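Local coordinates for protein phenylalanine ammonia-lyase (Rhodosporidium toruloides, PDB 1Y2M) that catalyses the non-oxidative deamination of L-phenylalanine and L-tyrosine to trans-cinnamate and p-coumarate, working as a homotetramer, at residues L281-A286 against I380-V385; K424-L429 against T514-V519; A384-E389 against N420-T425; A273-M278 against F413-V418; H287-L292 against D518-L523. All blocks are in the same frame, centred on the assembly; numbering follows the deposited sequence. Where two conformers were deposited one is given.

Contact 1 of 5, residues L281-A286 against I380-V385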
# COMPACT_ATOMS: atom_id res chain seq x y z
N LEU B 281 -14.03 -14.98 13.77
CA LEU B 281 -15.26 -14.30 13.41
C LEU B 281 -15.18 -13.74 12.00
O LEU B 281 -16.15 -13.83 11.22
CB LEU B 281 -15.55 -13.23 14.45
CG LEU B 281 -15.84 -13.85 15.83
CD1 LEU B 281 -15.69 -12.78 16.88
CD2 LEU B 281 -17.25 -14.45 15.91
N ALA B 282 -14.03 -13.14 11.68
CA ALA B 282 -13.85 -12.54 10.35
C ALA B 282 -13.84 -13.58 9.24
O ALA B 282 -14.43 -13.40 8.16
CB ALA B 282 -12.63 -11.68 10.34
N LEU B 283 -13.20 -14.72 9.50
CA LEU B 283 -13.19 -15.78 8.50
C LEU B 283 -14.57 -16.38 8.28
O LEU B 283 -15.00 -16.60 7.15
CB LEU B 283 -12.22 -16.87 8.89
CG LEU B 283 -12.13 -17.99 7.84
CD1 LEU B 283 -11.71 -17.48 6.48
CD2 LEU B 283 -11.15 -19.06 8.30
N HIS B 284 -15.28 -16.64 9.39
CA HIS B 284 -16.68 -17.06 9.29
C HIS B 284 -17.48 -16.13 8.38
O HIS B 284 -18.17 -16.59 7.44
CB HIS B 284 -17.27 -17.11 10.70
CG HIS B 284 -18.75 -17.28 10.77
ND1 HIS B 284 -19.64 -16.25 10.56
CD2 HIS B 284 -19.50 -18.36 11.14
CE1 HIS B 284 -20.87 -16.71 10.76
NE2 HIS B 284 -20.82 -17.97 11.11
N ASP B 285 -17.33 -14.83 8.59
CA ASP B 285 -18.15 -13.90 7.82
C ASP B 285 -17.73 -13.87 6.36
O ASP B 285 -18.56 -13.78 5.46
CB ASP B 285 -18.09 -12.52 8.49
CG ASP B 285 -18.83 -12.46 9.82
OD1 ASP B 285 -19.61 -13.36 10.18
OD2 ASP B 285 -18.64 -11.44 10.51
N ALA B 286 -16.42 -13.98 6.14
CA ALA B 286 -15.85 -13.98 4.78
C ALA B 286 -16.35 -15.17 4.02
O ALA B 286 -16.63 -15.08 2.84
CB ALA B 286 -14.34 -13.96 4.83
N ILE B 380 -10.17 -21.48 2.43
CA ILE B 380 -10.08 -22.85 2.97
C ILE B 380 -8.75 -23.14 3.72
O ILE B 380 -8.70 -23.81 4.77
CB ILE B 380 -10.29 -23.85 1.82
CG1 ILE B 380 -11.70 -23.66 1.25
CG2 ILE B 380 -10.02 -25.31 2.24
CD1 ILE B 380 -11.95 -24.52 0.01
N HIS B 381 -7.66 -22.61 3.15
CA HIS B 381 -6.37 -22.69 3.84
C HIS B 381 -6.40 -21.97 5.19
O HIS B 381 -6.04 -22.54 6.26
CB HIS B 381 -5.29 -22.06 2.94
CG HIS B 381 -3.90 -22.22 3.47
ND1 HIS B 381 -3.36 -21.37 4.41
CD2 HIS B 381 -2.92 -23.09 3.14
CE1 HIS B 381 -2.10 -21.73 4.64
NE2 HIS B 381 -1.81 -22.76 3.89
N ALA B 382 -6.91 -20.75 5.19
CA ALA B 382 -7.04 -20.01 6.43
C ALA B 382 -7.86 -20.77 7.47
O ALA B 382 -7.54 -20.79 8.67
CB ALA B 382 -7.67 -18.69 6.19
N HIS B 383 -8.91 -21.44 7.00
CA HIS B 383 -9.75 -22.22 7.91
C HIS B 383 -8.87 -23.32 8.57
O HIS B 383 -8.98 -23.62 9.77
CB HIS B 383 -10.90 -22.89 7.14
CG HIS B 383 -12.05 -23.22 8.00
ND1 HIS B 383 -13.12 -22.38 8.14
CD2 HIS B 383 -12.29 -24.28 8.80
CE1 HIS B 383 -13.99 -22.92 8.98
NE2 HIS B 383 -13.50 -24.07 9.40
N ALA B 384 -8.04 -23.99 7.77
CA ALA B 384 -7.19 -25.03 8.35
C ALA B 384 -6.24 -24.44 9.39
O ALA B 384 -6.06 -25.01 10.47
CB ALA B 384 -6.43 -25.72 7.28
N VAL B 385 -5.66 -23.28 9.09
CA VAL B 385 -4.70 -22.62 10.01
C VAL B 385 -5.40 -22.23 11.32
O VAL B 385 -4.92 -22.51 12.46
CB VAL B 385 -4.02 -21.43 9.31
CG1 VAL B 385 -3.19 -20.64 10.29
CG2 VAL B 385 -3.24 -21.90 8.12
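Leu283 presses a single methyl, CD2, onto the backbone of helix 368-391 where Ala382 passes into His383. The contact is apolar and leans on main chain as much as on side chains: Leu283 CD2 lies 3.5 Å from His383 CA and 3.8 Å from Ala382 C. The methyl of Ala382 stands beside it, with CB 4.1 Å from Leu283 CD2, and its small size lets the leucine come down to the helix surface. With CG anti to the backbone N (chi1 -178°), Leu283 reaches straight across the gap. The ring of His383 joins from the side, its ND1 3.9 Å from Leu283 CD2 and the methyl set obliquely to the ring.

No polar bond crosses the contact. His383 ND1 is hydrogen-bonded to His287, one helical turn after Leu283, so the imidazole can sit beside a leucine with its nitrogen satisfied. Within 281-286, His284 ND1 donates to Asp285 OD1 at 2.9 Å; the acceptor lies nearly in the ring plane, and the carboxylate is met on its anti side, 31° out of the carboxylate plane. Asp285 also forms a salt bridge with Arg77, which probably stabilises its negative charge.

The two helices run in roughly opposite senses, and Leu283 and Ala382 thus join two long helices in the buried helical core of the PAL/histidase fold.

Contact 2 of 5, residues K424-L429 against T514-V519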
# COMPACT_ATOMS: atom_id res chain seq x y z
N LYS B 424 -4.32 -12.40 3.89
CA LYS B 424 -4.84 -13.09 2.69
C LYS B 424 -6.33 -12.90 2.53
O LYS B 424 -6.86 -12.67 1.42
CB LYS B 424 -4.53 -14.60 2.70
CG LYS B 424 -3.07 -14.98 2.79
CD LYS B 424 -2.85 -16.45 3.32
CE LYS B 424 -3.94 -17.40 2.83
NZ LYS B 424 -5.30 -17.40 3.52
N THR B 425 -7.06 -12.99 3.64
CA THR B 425 -8.51 -12.85 3.54
C THR B 425 -8.86 -11.43 3.11
O THR B 425 -9.82 -11.24 2.32
CB THR B 425 -9.16 -13.26 4.87
OG1 THR B 425 -8.85 -14.63 5.15
CG2 THR B 425 -10.71 -13.03 4.87
N ARG B 426 -8.15 -10.40 3.59
CA ARG B 426 -8.56 -9.03 3.27
C ARG B 426 -8.32 -8.74 1.78
O ARG B 426 -9.10 -8.02 1.12
CB ARG B 426 -7.77 -8.07 4.16
CG ARG B 426 -8.38 -6.69 4.18
CD ARG B 426 -7.82 -5.81 5.28
NE ARG B 426 -6.36 -5.66 5.27
CZ ARG B 426 -5.47 -6.34 6.02
NH1 ARG B 426 -4.18 -6.06 5.92
NH2 ARG B 426 -5.81 -7.28 6.89
N LEU B 427 -7.30 -9.33 1.24
CA LEU B 427 -7.02 -9.17 -0.17
C LEU B 427 -8.10 -9.91 -0.94
O LEU B 427 -8.67 -9.38 -1.90
CB LEU B 427 -5.61 -9.68 -0.52
CG LEU B 427 -5.23 -9.53 -2.01
CD1 LEU B 427 -5.38 -8.14 -2.56
CD2 LEU B 427 -3.84 -10.04 -2.18
N GLY B 428 -8.44 -11.11 -0.51
CA GLY B 428 -9.59 -11.81 -1.12
C GLY B 428 -10.91 -11.07 -1.15
O GLY B 428 -11.61 -11.07 -2.15
N LEU B 429 -11.21 -10.40 -0.03
CA LEU B 429 -12.45 -9.60 0.09
C LEU B 429 -12.44 -8.49 -0.98
O LEU B 429 -13.47 -8.16 -1.59
CB LEU B 429 -12.63 -9.04 1.49
CG LEU B 429 -12.87 -10.11 2.56
CD1 LEU B 429 -12.71 -9.53 3.95
CD2 LEU B 429 -14.24 -10.80 2.35
N THR B 514 -12.05 -7.29 9.33
CA THR B 514 -13.41 -7.16 9.81
C THR B 514 -14.06 -5.97 9.15
O THR B 514 -15.24 -6.04 8.76
CB THR B 514 -13.40 -7.03 11.34
OG1 THR B 514 -12.84 -8.22 11.93
CG2 THR B 514 -14.78 -6.80 11.85
N GLU B 515 -13.31 -4.86 8.96
CA GLU B 515 -13.86 -3.69 8.29
C GLU B 515 -14.10 -4.03 6.81
O GLU B 515 -15.14 -3.63 6.25
CB GLU B 515 -12.93 -2.50 8.42
CG GLU B 515 -13.60 -1.23 7.87
CD GLU B 515 -12.87 0.08 8.12
OE1 GLU B 515 -11.82 0.13 8.84
OE2 GLU B 515 -13.36 1.12 7.58
N SER B 516 -13.19 -4.77 6.18
CA SER B 516 -13.43 -5.17 4.79
C SER B 516 -14.67 -6.06 4.68
O SER B 516 -15.46 -5.91 3.74
CB SER B 516 -12.24 -5.90 4.19
OG SER B 516 -11.17 -4.99 4.05
N ASN B 517 -14.92 -6.92 5.67
CA ASN B 517 -16.17 -7.69 5.67
C ASN B 517 -17.36 -6.77 5.65
O ASN B 517 -18.33 -7.01 4.92
CB ASN B 517 -16.35 -8.68 6.84
CG ASN B 517 -15.54 -9.93 6.70
OD1 ASN B 517 -15.30 -10.40 5.59
ND2 ASN B 517 -15.19 -10.56 7.85
N ASP B 518 -17.30 -5.69 6.42
CA ASP B 518 -18.40 -4.77 6.57
C ASP B 518 -18.65 -4.05 5.25
O ASP B 518 -19.78 -3.96 4.73
CB ASP B 518 -18.06 -3.75 7.66
CG ASP B 518 -19.28 -2.96 8.14
OD1 ASP B 518 -20.45 -3.48 8.11
OD2 ASP B 518 -19.05 -1.82 8.62
N VAL B 519 -17.57 -3.53 4.67
CA VAL B 519 -17.69 -2.83 3.37
C VAL B 519 -18.17 -3.74 2.29
O VAL B 519 -19.01 -3.33 1.45
CB VAL B 519 -16.39 -2.13 3.02
CG1 VAL B 519 -16.46 -1.45 1.67
CG2 VAL B 519 -16.08 -1.14 4.14
O HOH W 1 -10.36 -5.39 1.51
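Leu429 and Asn517 form the tight part of this contact, their side chains crossing obliquely. Both methyls of Leu429 bear on the amide oxygen, with CD1 3.2 Å and CD2 3.4 Å from Asn517 OD1. Asn517 OD1 is buried here without a hydrogen-bond partner in the model, while its ND2 donates to Ala282 O of helix 273-303, which helps to set the amide's rotation. Leu429 CD1 also meets Ser516 CB at 3.7 Å, and the short serine is what lets the leucine fit. Arg426 packs just as closely with the aliphatic part of its chain, CG lying 3.3 Å from Ser516 OG.

The looser side is bridged by water, which accepts from Ser516 OG at 2.7 Å and donates to Arg426 O at 2.9 Å. The guanidinium turns away at the bend in chi3 (55°) to a salt bridge with Glu423 and a hydrogen bond to Leu484 O.

The segments run nearly parallel, their axes 9.3 Å apart at an angle of 18°. Direct contact is largely carbon against oxygen, which implies a joint set mainly by shape; the guanidinium also bonds Ser509 and Thr513 of helix 506-560, so the polar grip between the two helices lies just outside these segments.

Contact 3 of 5, residues A384-E389 against N420-T425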
# COMPACT_ATOMS: atom_id res chain seq x y z
N ALA B 384 -8.04 -23.99 7.77
CA ALA B 384 -7.19 -25.03 8.35
C ALA B 384 -6.24 -24.44 9.39
O ALA B 384 -6.06 -25.01 10.47
CB ALA B 384 -6.43 -25.72 7.28
N VAL B 385 -5.66 -23.28 9.09
CA VAL B 385 -4.70 -22.62 10.01
C VAL B 385 -5.40 -22.23 11.32
O VAL B 385 -4.92 -22.51 12.46
CB VAL B 385 -4.02 -21.43 9.31
CG1 VAL B 385 -3.19 -20.64 10.29
CG2 VAL B 385 -3.24 -21.90 8.12
N LEU B 386 -6.51 -21.51 11.21
CA LEU B 386 -7.18 -20.98 12.40
C LEU B 386 -7.79 -22.11 13.21
O LEU B 386 -7.89 -22.00 14.43
CB LEU B 386 -8.27 -19.98 12.01
CG LEU B 386 -7.82 -18.61 11.54
CD1 LEU B 386 -9.01 -17.68 11.32
CD2 LEU B 386 -6.87 -18.00 12.57
N THR B 387 -8.15 -23.22 12.57
CA THR B 387 -8.67 -24.34 13.35
C THR B 387 -7.60 -24.86 14.33
O THR B 387 -7.86 -25.13 15.51
CB THR B 387 -9.18 -25.46 12.44
OG1 THR B 387 -10.31 -24.98 11.69
CG2 THR B 387 -9.65 -26.66 13.27
N ILE B 388 -6.39 -25.03 13.83
CA ILE B 388 -5.27 -25.46 14.70
C ILE B 388 -5.00 -24.38 15.74
O ILE B 388 -4.80 -24.70 16.94
CB ILE B 388 -4.02 -25.77 13.89
CG1 ILE B 388 -4.22 -27.08 13.16
CG2 ILE B 388 -2.80 -25.90 14.81
CD1 ILE B 388 -3.12 -27.46 12.23
N GLU B 389 -5.00 -23.12 15.31
CA GLU B 389 -4.62 -22.03 16.22
C GLU B 389 -5.63 -21.88 17.34
O GLU B 389 -5.27 -21.78 18.50
CB GLU B 389 -4.42 -20.72 15.44
CG GLU B 389 -3.87 -19.57 16.25
CD GLU B 389 -2.44 -19.72 16.67
OE1 GLU B 389 -1.85 -20.74 16.34
OE2 GLU B 389 -1.94 -18.78 17.34
N ASN B 420 -1.33 -14.03 9.12
CA ASN B 420 -1.30 -14.59 7.75
C ASN B 420 -2.69 -14.78 7.19
O ASN B 420 -2.99 -14.37 6.06
CB ASN B 420 -0.53 -15.94 7.78
CG ASN B 420 -0.54 -16.72 6.41
OD1 ASN B 420 -1.35 -17.66 6.23
ND2 ASN B 420 0.41 -16.41 5.53
N THR B 421 -3.57 -15.38 7.97
CA THR B 421 -4.92 -15.63 7.49
C THR B 421 -5.64 -14.33 7.19
O THR B 421 -6.45 -14.23 6.24
CB THR B 421 -5.78 -16.46 8.47
OG1 THR B 421 -6.08 -15.74 9.68
CG2 THR B 421 -5.05 -17.76 8.82
N MSE B 422 -5.38 -13.35 8.02
CA MSE B 422 -6.11 -12.05 7.89
C MSE B 422 -5.63 -11.23 6.69
O MSE B 422 -6.42 -10.59 5.99
CB MSE B 422 -5.99 -11.29 9.16
CG MSE B 422 -6.78 -11.92 10.29
SE MSE B 422 -8.73 -11.99 9.93
CE MSE B 422 -8.99 -13.81 9.19
N GLU B 423 -4.32 -11.23 6.45
CA GLU B 423 -3.74 -10.49 5.29
C GLU B 423 -4.37 -11.08 4.03
O GLU B 423 -4.90 -10.31 3.19
CB GLU B 423 -2.23 -10.60 5.25
CG GLU B 423 -1.48 -10.05 6.46
CD GLU B 423 -1.40 -8.54 6.53
OE1 GLU B 423 -0.35 -8.02 6.14
OE2 GLU B 423 -2.31 -7.89 7.04
N LYS B 424 -4.32 -12.40 3.89
CA LYS B 424 -4.84 -13.09 2.69
C LYS B 424 -6.33 -12.90 2.53
O LYS B 424 -6.86 -12.67 1.42
CB LYS B 424 -4.53 -14.60 2.70
CG LYS B 424 -3.07 -14.98 2.79
CD LYS B 424 -2.85 -16.45 3.32
CE LYS B 424 -3.94 -17.40 2.83
NZ LYS B 424 -5.30 -17.40 3.52
N THR B 425 -7.06 -12.99 3.64
CA THR B 425 -8.51 -12.85 3.54
C THR B 425 -8.86 -11.43 3.11
O THR B 425 -9.82 -11.24 2.32
CB THR B 425 -9.16 -13.26 4.87
OG1 THR B 425 -8.85 -14.63 5.15
CG2 THR B 425 -10.71 -13.03 4.87
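Thr421 O is gripped by two donors from Thr425, one turn further on: the hydroxyl OG1 donates at 2.7 Å and the amide N at 2.9 Å. They approach from opposite faces of the carbonyl plane, OG1 tilted 28° from it, so a buried threonine hydroxyl is satisfied inside its own helix. Thr421 does the same with its OG1, bonded back to Val418 O, so its oxygen can lie against Leu386 while its methyl CG2 meets Val385. That methyl slides past Val385 in the opposite direction, CG2 coming to 3.7 Å from Val385 CG1. Beta-branched residues suit both places, giving compact side chains with few ways to turn.

Helices 368-391 and 416-443 pack here as an antiparallel pair of the central bundle, their segment axes 10.8 Å apart at 153°. Leu386 fills the space between them. With CG anti to the carbonyl carbon (chi1 -74°), its isobutyl end lies over the Thr421 hydroxyl, CD2 and CG each 3.8 Å from Thr421 OG1. Its other methyl, CD1, reaches the CE of Met422, a selenomethionine, at 4.4 Å. Cutting Leu386 back to an alanine removes CG and both methyls and is likely to open a gap beside the Thr421 hydroxyl. Behind this layer, Leu386 also packs on Ala279 and Leu283 of helix 273-303, and Asn420 ND2 is hydrogen-bonded to Asp378 of the second subunit.

Contact 4 of 5, residues A273-M278 against F413-V418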
# COMPACT_ATOMS: atom_id res chain seq x y z
N ALA B 273 -5.10 -15.58 21.85
CA ALA B 273 -6.55 -15.78 21.86
C ALA B 273 -7.39 -14.64 21.32
O ALA B 273 -8.47 -14.85 20.80
CB ALA B 273 -7.03 -16.17 23.23
N VAL B 274 -6.93 -13.39 21.48
CA VAL B 274 -7.76 -12.27 21.08
C VAL B 274 -7.73 -12.14 19.56
O VAL B 274 -8.77 -12.06 18.91
CB VAL B 274 -7.30 -11.00 21.77
CG1 VAL B 274 -8.14 -9.81 21.30
CG2 VAL B 274 -7.33 -11.17 23.31
N SER B 275 -6.54 -12.15 18.98
CA SER B 275 -6.46 -12.12 17.51
C SER B 275 -7.08 -13.36 16.88
O SER B 275 -7.78 -13.25 15.86
CB SER B 275 -5.01 -11.97 17.06
OG SER B 275 -4.22 -12.96 17.68
N ALA B 276 -6.87 -14.53 17.48
CA ALA B 276 -7.52 -15.75 16.95
C ALA B 276 -9.07 -15.62 17.02
O ALA B 276 -9.80 -16.08 16.13
CB ALA B 276 -7.06 -16.96 17.70
N SER B 277 -9.56 -15.06 18.12
CA SER B 277 -11.00 -14.86 18.23
C SER B 277 -11.50 -13.97 17.09
O SER B 277 -12.42 -14.31 16.33
CB SER B 277 -11.33 -14.20 19.55
OG SER B 277 -12.72 -13.92 19.53
N MSE B 278 -10.93 -12.78 16.99
CA MSE B 278 -11.42 -11.85 15.96
C MSE B 278 -11.25 -12.39 14.54
O MSE B 278 -12.12 -12.17 13.66
CB MSE B 278 -10.76 -10.48 16.07
CG MSE B 278 -11.52 -9.46 15.27
SE MSE B 278 -11.00 -7.65 15.80
CE MSE B 278 -12.69 -6.66 15.21
N PHE B 413 3.36 -17.63 21.29
CA PHE B 413 2.53 -16.44 21.34
C PHE B 413 2.68 -15.54 20.10
O PHE B 413 2.00 -14.53 20.01
CB PHE B 413 2.92 -15.66 22.59
CG PHE B 413 4.42 -15.50 22.74
CD1 PHE B 413 5.17 -14.67 21.90
CD2 PHE B 413 5.12 -16.25 23.65
CE1 PHE B 413 6.52 -14.54 22.02
CE2 PHE B 413 6.47 -16.12 23.76
CZ PHE B 413 7.18 -15.28 22.95
N GLN B 414 3.61 -15.87 19.18
CA GLN B 414 3.84 -15.07 18.00
C GLN B 414 2.75 -15.41 16.99
O GLN B 414 2.86 -16.43 16.28
CB GLN B 414 5.24 -15.36 17.46
CG GLN B 414 5.67 -14.60 16.24
CD GLN B 414 5.87 -13.12 16.54
OE1 GLN B 414 4.92 -12.34 16.49
NE2 GLN B 414 7.11 -12.74 16.81
N ALA B 415 1.80 -14.52 16.86
CA ALA B 415 0.53 -14.84 16.18
C ALA B 415 0.63 -14.67 14.65
O ALA B 415 -0.34 -14.20 14.03
CB ALA B 415 -0.65 -14.05 16.72
N ALA B 416 1.78 -15.03 14.05
CA ALA B 416 1.98 -14.88 12.60
C ALA B 416 1.03 -15.77 11.82
O ALA B 416 0.49 -15.37 10.79
CB ALA B 416 3.40 -15.14 12.23
N ALA B 417 0.69 -16.92 12.36
CA ALA B 417 -0.26 -17.81 11.64
C ALA B 417 -1.60 -17.07 11.52
O ALA B 417 -2.21 -17.10 10.44
CB ALA B 417 -0.44 -19.07 12.40
N VAL B 418 -1.99 -16.34 12.57
CA VAL B 418 -3.29 -15.62 12.56
C VAL B 418 -3.20 -14.43 11.61
O VAL B 418 -4.13 -14.19 10.81
CB VAL B 418 -3.71 -15.11 13.95
CG1 VAL B 418 -5.01 -14.34 13.85
CG2 VAL B 418 -3.79 -16.25 14.95
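Ser275 and Ala276, in the first turn of helix 273-303, are met by Ala415 and Val418 as the chain 413-418 passes from loop into helix. Phe413 and Gln414, which come first, are turned to other partners: the ring of Phe413 meets that of Tyr363 of the second subunit, and Gln414 packs on Ala211, which in the mature enzyme belongs to the 5-imidazolinone prosthetic group. Ala415 is the N-cap residue. Its methyl points at the serine, CB lying 3.9 Å from Ser275 OG in the conformer given; a second conformer of Ser275 exists, so this hydroxyl contact is less certain than the rest. In this conformer OG turns back to Thr272 O, its polar partner. A single methyl suits the spot: it fits between the turning chain and Ser275, where a longer side chain would probably have less room.

After Ala416 and Ala417 have begun the new helix, Val418 makes the larger contact. With CG1 anti to the backbone N (chi1 178°), that methyl lies against the serine's main chain, 3.6 Å from Ser275 O, and 4.0 Å from Ser275 CB. Its second methyl, CG2, faces Ala276 CB at 4.3 Å. Alanine at 276 allows the two backbones to draw near, with the CA atoms of Ala276 and Val418 only 6.1 Å apart.

The side chain of Ala415 lies about 11 Å from that of Asn270, a probable cinnamate-binding residue. Around the pair, Ser275 also leans on Ala506 of helix 506-560 and Ala276 on Ile171 of helix 162-176, while Val274 packs against helix 215-225.

Contact 5 of 5, residues H287-L292 against D518-L523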
# COMPACT_ATOMS: atom_id res chain seq x y z
N HIS B 287 -16.46 -16.32 4.67
CA HIS B 287 -16.96 -17.51 3.94
C HIS B 287 -18.36 -17.25 3.40
O HIS B 287 -18.72 -17.64 2.27
CB HIS B 287 -17.08 -18.70 4.87
CG HIS B 287 -15.78 -19.40 5.19
ND1 HIS B 287 -14.88 -19.83 4.23
CD2 HIS B 287 -15.31 -19.86 6.38
CE1 HIS B 287 -13.89 -20.47 4.83
NE2 HIS B 287 -14.13 -20.51 6.14
N MSE B 288 -19.18 -16.60 4.23
CA MSE B 288 -20.57 -16.33 3.83
C MSE B 288 -20.62 -15.38 2.65
O MSE B 288 -21.41 -15.53 1.73
CB MSE B 288 -21.41 -15.75 4.97
CG MSE B 288 -21.35 -16.52 6.23
SE MSE B 288 -21.83 -18.41 5.99
CE MSE B 288 -21.15 -18.96 7.81
N LEU B 289 -19.73 -14.38 2.66
CA LEU B 289 -19.72 -13.36 1.66
C LEU B 289 -19.19 -13.98 0.35
O LEU B 289 -19.64 -13.64 -0.71
CB LEU B 289 -18.88 -12.18 2.11
CG LEU B 289 -19.43 -11.29 3.20
CD1 LEU B 289 -18.36 -10.33 3.69
CD2 LEU B 289 -20.63 -10.50 2.70
N SER B 290 -18.30 -14.96 0.45
CA SER B 290 -17.81 -15.67 -0.72
C SER B 290 -18.95 -16.43 -1.37
O SER B 290 -19.13 -16.40 -2.58
CB SER B 290 -16.75 -16.69 -0.27
OG SER B 290 -16.32 -17.50 -1.33
N LEU B 291 -19.78 -17.09 -0.54
CA LEU B 291 -20.93 -17.84 -1.08
C LEU B 291 -21.95 -16.89 -1.68
O LEU B 291 -22.55 -17.15 -2.72
CB LEU B 291 -21.56 -18.76 -0.04
CG LEU B 291 -20.67 -19.94 0.41
CD1 LEU B 291 -21.45 -20.84 1.39
CD2 LEU B 291 -20.18 -20.76 -0.76
N LEU B 292 -22.16 -15.77 -1.03
CA LEU B 292 -23.10 -14.75 -1.55
C LEU B 292 -22.63 -14.17 -2.90
O LEU B 292 -23.42 -13.90 -3.80
CB LEU B 292 -23.35 -13.66 -0.51
CG LEU B 292 -24.22 -12.46 -0.89
CD1 LEU B 292 -25.63 -12.94 -1.31
CD2 LEU B 292 -24.30 -11.42 0.19
N ASP B 518 -17.30 -5.69 6.42
CA ASP B 518 -18.40 -4.77 6.57
C ASP B 518 -18.65 -4.05 5.25
O ASP B 518 -19.78 -3.96 4.73
CB ASP B 518 -18.06 -3.75 7.66
CG ASP B 518 -19.28 -2.96 8.14
OD1 ASP B 518 -20.45 -3.48 8.11
OD2 ASP B 518 -19.05 -1.82 8.62
N VAL B 519 -17.57 -3.53 4.67
CA VAL B 519 -17.69 -2.83 3.37
C VAL B 519 -18.17 -3.74 2.29
O VAL B 519 -19.01 -3.33 1.45
CB VAL B 519 -16.39 -2.13 3.02
CG1 VAL B 519 -16.46 -1.45 1.67
CG2 VAL B 519 -16.08 -1.14 4.14
N LEU B 520 -17.64 -4.97 2.25
CA LEU B 520 -18.10 -5.93 1.23
C LEU B 520 -19.58 -6.21 1.46
O LEU B 520 -20.31 -6.41 0.49
CB LEU B 520 -17.30 -7.23 1.25
CG LEU B 520 -17.63 -8.23 0.12
CD1 LEU B 520 -17.67 -7.62 -1.27
CD2 LEU B 520 -16.64 -9.40 0.07
N SER B 521 -20.05 -6.27 2.72
CA SER B 521 -21.48 -6.53 2.98
C SER B 521 -22.33 -5.40 2.42
O SER B 521 -23.43 -5.64 1.93
CB SER B 521 -21.73 -6.69 4.46
OG SER B 521 -20.99 -7.80 5.01
N LEU B 522 -21.84 -4.18 2.52
CA LEU B 522 -22.59 -3.04 1.93
C LEU B 522 -22.68 -3.21 0.42
O LEU B 522 -23.74 -2.99 -0.18
CB LEU B 522 -21.85 -1.72 2.21
CG LEU B 522 -21.82 -1.24 3.67
CD1 LEU B 522 -20.84 -0.10 3.88
CD2 LEU B 522 -23.21 -0.82 4.10
N LEU B 523 -21.56 -3.57 -0.20
CA LEU B 523 -21.50 -3.76 -1.65
C LEU B 523 -22.41 -4.90 -2.08
O LEU B 523 -23.14 -4.78 -3.10
CB LEU B 523 -20.05 -4.00 -2.08
CG LEU B 523 -19.81 -4.26 -3.54
CD1 LEU B 523 -20.37 -3.24 -4.44
CD2 LEU B 523 -18.28 -4.54 -3.81
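Leu289 reaches from helix 273-303 to helix 506-560, spreading its methyls over Leu520 and Ser521. CD2 comes closest, 3.6 Å from Ser521 OG, while CD1 lies 3.9 Å from the same oxygen and 4.1 Å from Leu520 CB. The two leucines slide past each other in opposite directions, and in return Leu520 CD2 rests 4.1 Å from Leu289 CB. Interlocking of this kind suits branched chains, whereas the small serine alongside leaves room for the leucine's second methyl.

Both helices travel in roughly the same sense here, close to the centre of the subunit, as two of the long helices of the PAL/histidase bundle. Replacing Leu289 with an alanine would probably leave Leu520 without its interlocking partner and open a gap above Ser521.

What positions these groups lies one shell out. The Ser521 hydroxyl, anti to its own carbonyl carbon (chi1 -61°), is hydrogen-bonded to Asn517 O one turn earlier, so the oxygen facing the leucine methyls already has its polar partner. Asn517 also packs directly on Leu289, and Leu520 touches Leu429 of helix 416-443. On the flank, Ser521 touches Ile702 of helix 691-703. Further round helix 273-303, His287 bonds to Gln44 and to His383, and Ser290 likewise bonds to Gln44 of helix 44-52.

In the fold
All five contacts are buried, but they range from contact 5, about 2 Å from the chain's centre, to contact 4, about 22 Å out. Helix 273-303 carries contacts 4, 1 and 5 in turn; helix 416-443 serves contacts 2, 3 and 4; contacts 1 and 3 share helix 368-391, and contacts 2 and 5 share helix 506-560. No direct hydrogen bond crosses any of them; contact 2 alone has a bridging water. Polar links run instead between contacts, from Ala282 O to Asn517 and from His383 to His287. Contacts 1 to 4 touch the second subunit, and contacts 2 and 5 the third. Contact 4, the one near a probable cinnamate-binding residue, involves a loop.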